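Local atomic coordinates of acetylxylan esterase / glucomannan deacetylase (Cellvibrio japonicus, PDB entry 2W9X), a protein that removes acetyl groups from plant cell wall polysaccharides, deacetylating glucomannan in strong preference to xylan. Residues L30-V36 against W52-E58. Numbering follows the deposited sequence.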
loop_
_atom_site.group_PDB
_atom_site.type_symbol
_atom_site.label_atom_id
_atom_site.label_comp_id
_atom_site.label_asym_id
_atom_site.label_seq_id
_atom_site.Cartn_x
_atom_site.Cartn_y
_atom_site.Cartn_z
ATOM N N LEU B 30 2.281 35.313 13.342
ATOM C CA LEU B 30 2.384 33.948 13.814
ATOM C C LEU B 30 1.935 32.958 12.742
ATOM O O LEU B 30 1.300 33.343 11.746
ATOM C CB LEU B 30 1.602 33.781 15.132
ATOM C CG LEU B 30 0.205 33.165 15.283
ATOM C CD1 LEU B 30 -0.293 33.470 16.683
ATOM C CD2 LEU B 30 -0.799 33.638 14.257
ATOM N N HIS B 31 2.307 31.698 12.955
ATOM C CA HIS B 31 1.943 30.569 12.110
ATOM C C HIS B 31 1.183 29.564 12.970
ATOM O O HIS B 31 1.561 29.317 14.115
ATOM C CB HIS B 31 3.211 29.923 11.536
ATOM C CG HIS B 31 2.980 28.591 10.886
ATOM N ND1 HIS B 31 2.450 28.462 9.619
ATOM C CD2 HIS B 31 3.211 27.334 11.324
ATOM C CE1 HIS B 31 2.370 27.181 9.303
ATOM N NE2 HIS B 31 2.821 26.474 10.323
ATOM N N ILE B 32 0.114 29.002 12.415
ATOM C CA ILE B 32 -0.758 28.071 13.142
ATOM C C ILE B 32 -0.704 26.668 12.555
ATOM O O ILE B 32 -0.844 26.480 11.342
ATOM C CB ILE B 32 -2.241 28.535 13.143
ATOM C CG1 ILE B 32 -2.381 29.933 13.735
ATOM C CG2 ILE B 32 -3.123 27.525 13.894
ATOM C CD1 ILE B 32 -3.350 30.840 12.959
ATOM N N GLY B 33 -0.493 25.692 13.432
ATOM C CA GLY B 33 -0.709 24.299 13.091
ATOM C C GLY B 33 -1.978 23.761 13.727
ATOM O O GLY B 33 -2.260 24.019 14.899
ATOM N N GLY B 34 -2.753 23.016 12.944
ATOM C CA GLY B 34 -3.962 22.408 13.463
ATOM C C GLY B 34 -5.168 23.301 13.268
ATOM O O GLY B 34 -5.038 24.492 12.914
ATOM N N ARG B 35 -6.340 22.707 13.492
ATOM C CA ARG B 35 -7.619 23.365 13.286
ATOM C C ARG B 35 -7.858 24.385 14.381
ATOM O O ARG B 35 -7.863 24.056 15.563
ATOM C CB ARG B 35 -8.755 22.342 13.250
ATOM C CG ARG B 35 -8.778 21.516 11.994
ATOM C CD ARG B 35 -9.881 20.494 12.054
ATOM N NE ARG B 35 -10.022 19.790 10.786
ATOM C CZ ARG B 35 -10.933 18.852 10.553
ATOM N NH1 ARG B 35 -11.791 18.496 11.506
ATOM N NH2 ARG B 35 -10.991 18.282 9.359
ATOM N N VAL B 36 -8.056 25.631 13.966
ATOM C CA VAL B 36 -8.212 26.746 14.881
ATOM C C VAL B 36 -9.294 27.664 14.328
ATOM O O VAL B 36 -9.298 27.982 13.135
ATOM C CB VAL B 36 -6.867 27.515 15.052
ATOM C CG1 VAL B 36 -7.089 28.875 15.642
ATOM C CG2 VAL B 36 -5.895 26.737 15.923
ATOM N N TRP B 52 -9.309 20.227 18.827
ATOM C CA TRP B 52 -8.658 19.027 18.303
ATOM C C TRP B 52 -7.241 18.926 18.906
ATOM O O TRP B 52 -6.656 19.946 19.290
ATOM C CB TRP B 52 -8.608 19.041 16.771
ATOM C CG TRP B 52 -9.937 18.827 16.082
ATOM C CD1 TRP B 52 -10.723 19.789 15.533
ATOM C CD2 TRP B 52 -10.627 17.576 15.864
ATOM N NE1 TRP B 52 -11.861 19.230 14.988
ATOM C CE2 TRP B 52 -11.829 17.875 15.177
ATOM C CE3 TRP B 52 -10.351 16.239 16.188
ATOM C CZ2 TRP B 52 -12.756 16.885 14.795
ATOM C CZ3 TRP B 52 -11.278 15.246 15.806
ATOM C CH2 TRP B 52 -12.466 15.581 15.111
ATOM N N PRO B 53 -6.696 17.698 19.023
ATOM C CA PRO B 53 -5.397 17.584 19.704
ATOM C C PRO B 53 -4.223 18.250 18.957
ATOM O O PRO B 53 -4.329 18.526 17.758
ATOM C CB PRO B 53 -5.161 16.066 19.807
ATOM C CG PRO B 53 -6.349 15.381 19.218
ATOM C CD PRO B 53 -7.235 16.404 18.560
ATOM N N ALA B 54 -3.127 18.504 19.684
ATOM C CA ALA B 54 -1.797 18.773 19.104
ATOM C C ALA B 54 -1.639 20.074 18.295
ATOM O O ALA B 54 -0.688 20.215 17.508
ATOM C CB ALA B 54 -1.301 17.551 18.294
ATOM N N VAL B 55 -2.569 21.008 18.501
ATOM C CA VAL B 55 -2.524 22.341 17.920
ATOM C C VAL B 55 -1.217 23.043 18.331
ATOM O O VAL B 55 -0.685 22.785 19.417
ATOM C CB VAL B 55 -3.798 23.162 18.342
ATOM C CG1 VAL B 55 -3.614 24.636 18.141
ATOM C CG2 VAL B 55 -5.019 22.673 17.569
ATOM N N TYR B 56 -0.679 23.881 17.443
ATOM C CA TYR B 56 0.531 24.657 17.757
ATOM C C TYR B 56 0.564 26.043 17.119
ATOM O O TYR B 56 -0.086 26.289 16.093
ATOM C CB TYR B 56 1.817 23.876 17.420
ATOM C CG TYR B 56 1.966 23.448 15.975
ATOM C CD1 TYR B 56 2.631 24.262 15.052
ATOM C CD2 TYR B 56 1.460 22.217 15.535
ATOM C CE1 TYR B 56 2.779 23.871 13.723
ATOM C CE2 TYR B 56 1.603 21.815 14.208
ATOM C CZ TYR B 56 2.265 22.642 13.307
ATOM O OH TYR B 56 2.419 22.248 11.999
ATOM N N PHE B 57 1.332 26.934 17.744
ATOM C CA PHE B 57 1.537 28.311 17.280
ATOM C C PHE B 57 3.035 28.629 17.276
ATOM O O PHE B 57 3.747 28.318 18.251
ATOM C CB PHE B 57 0.805 29.303 18.191
ATOM C CG PHE B 57 -0.662 29.011 18.357
ATOM C CD1 PHE B 57 -1.605 29.603 17.508
ATOM C CD2 PHE B 57 -1.108 28.166 19.366
ATOM C CE1 PHE B 57 -2.958 29.335 17.659
ATOM C CE2 PHE B 57 -2.470 27.894 19.520
ATOM C CZ PHE B 57 -3.392 28.478 18.668
ATOM N N GLU B 58 3.509 29.226 16.182
ATOM C CA GLU B 58 4.925 29.552 16.031
ATOM C C GLU B 58 5.125 31.024 15.731
ATOM O O GLU B 58 4.285 31.654 15.069
ATOM C CB GLU B 58 5.584 28.717 14.937
ATOM C CG GLU B 58 5.793 27.257 15.327
ATOM C CD GLU B 58 6.204 26.398 14.161
ATOM O OE1 GLU B 58 7.320 25.855 14.210
ATOM O OE2 GLU B 58 5.421 26.263 13.191
HETATM O O HOH W 1 -9.598 22.997 16.915
#
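Strands 31-33 and 56-58 pair antiparallel through two hydrogen-bonded pairs, H31 with E58 and G33 with Y56, each closed by a reciprocal couple of N-H...O bonds, H31 N to E58 O measuring 2.9 Å. Between them I32 and F57 form the non-hydrogen-bonded pair.

A CH-pi contact shows how a glycine lets a ring lie across a neighbouring strand. With chi1 at 59°, Y56 CG sits between its own backbone N and carbonyl carbon, which folds the ring over G33; G33 CA rests 3.5 Å from the ring centroid. Y56 OH is fixed beyond the pair by D191 and Y192 N.

On the same face H31 and E58 run side by side, ring and carboxylate 55° apart, and E58 OE2 meets the imidazole edge at CD2 (3.1 Å). H31 NE2 bonds D191, while the carboxylate forms salt bridges to R110 and R141.

On the other face I32 and F57 lie side by side, I32 CG1 3.9 Å from F57 CD1. From the loop beyond, V36 CG2 meets F57 CZ from the opposite direction and also touches V55 CG1.

Past the strands, R35 extends alongside W52 in an off-centre cation-pi contact, CZ 5.0 Å from the centroid of the five-membered ring, the planes 84° apart. Y219 O and Y221 O bind R35 NH1 and W52 NE1 respectively.

Strand 31-33 thus joins strand 56-62 in the N-terminal jelly-roll beta-sandwich, its glycine-on-tyrosine crossing facing the SGNH-hydrolase domain.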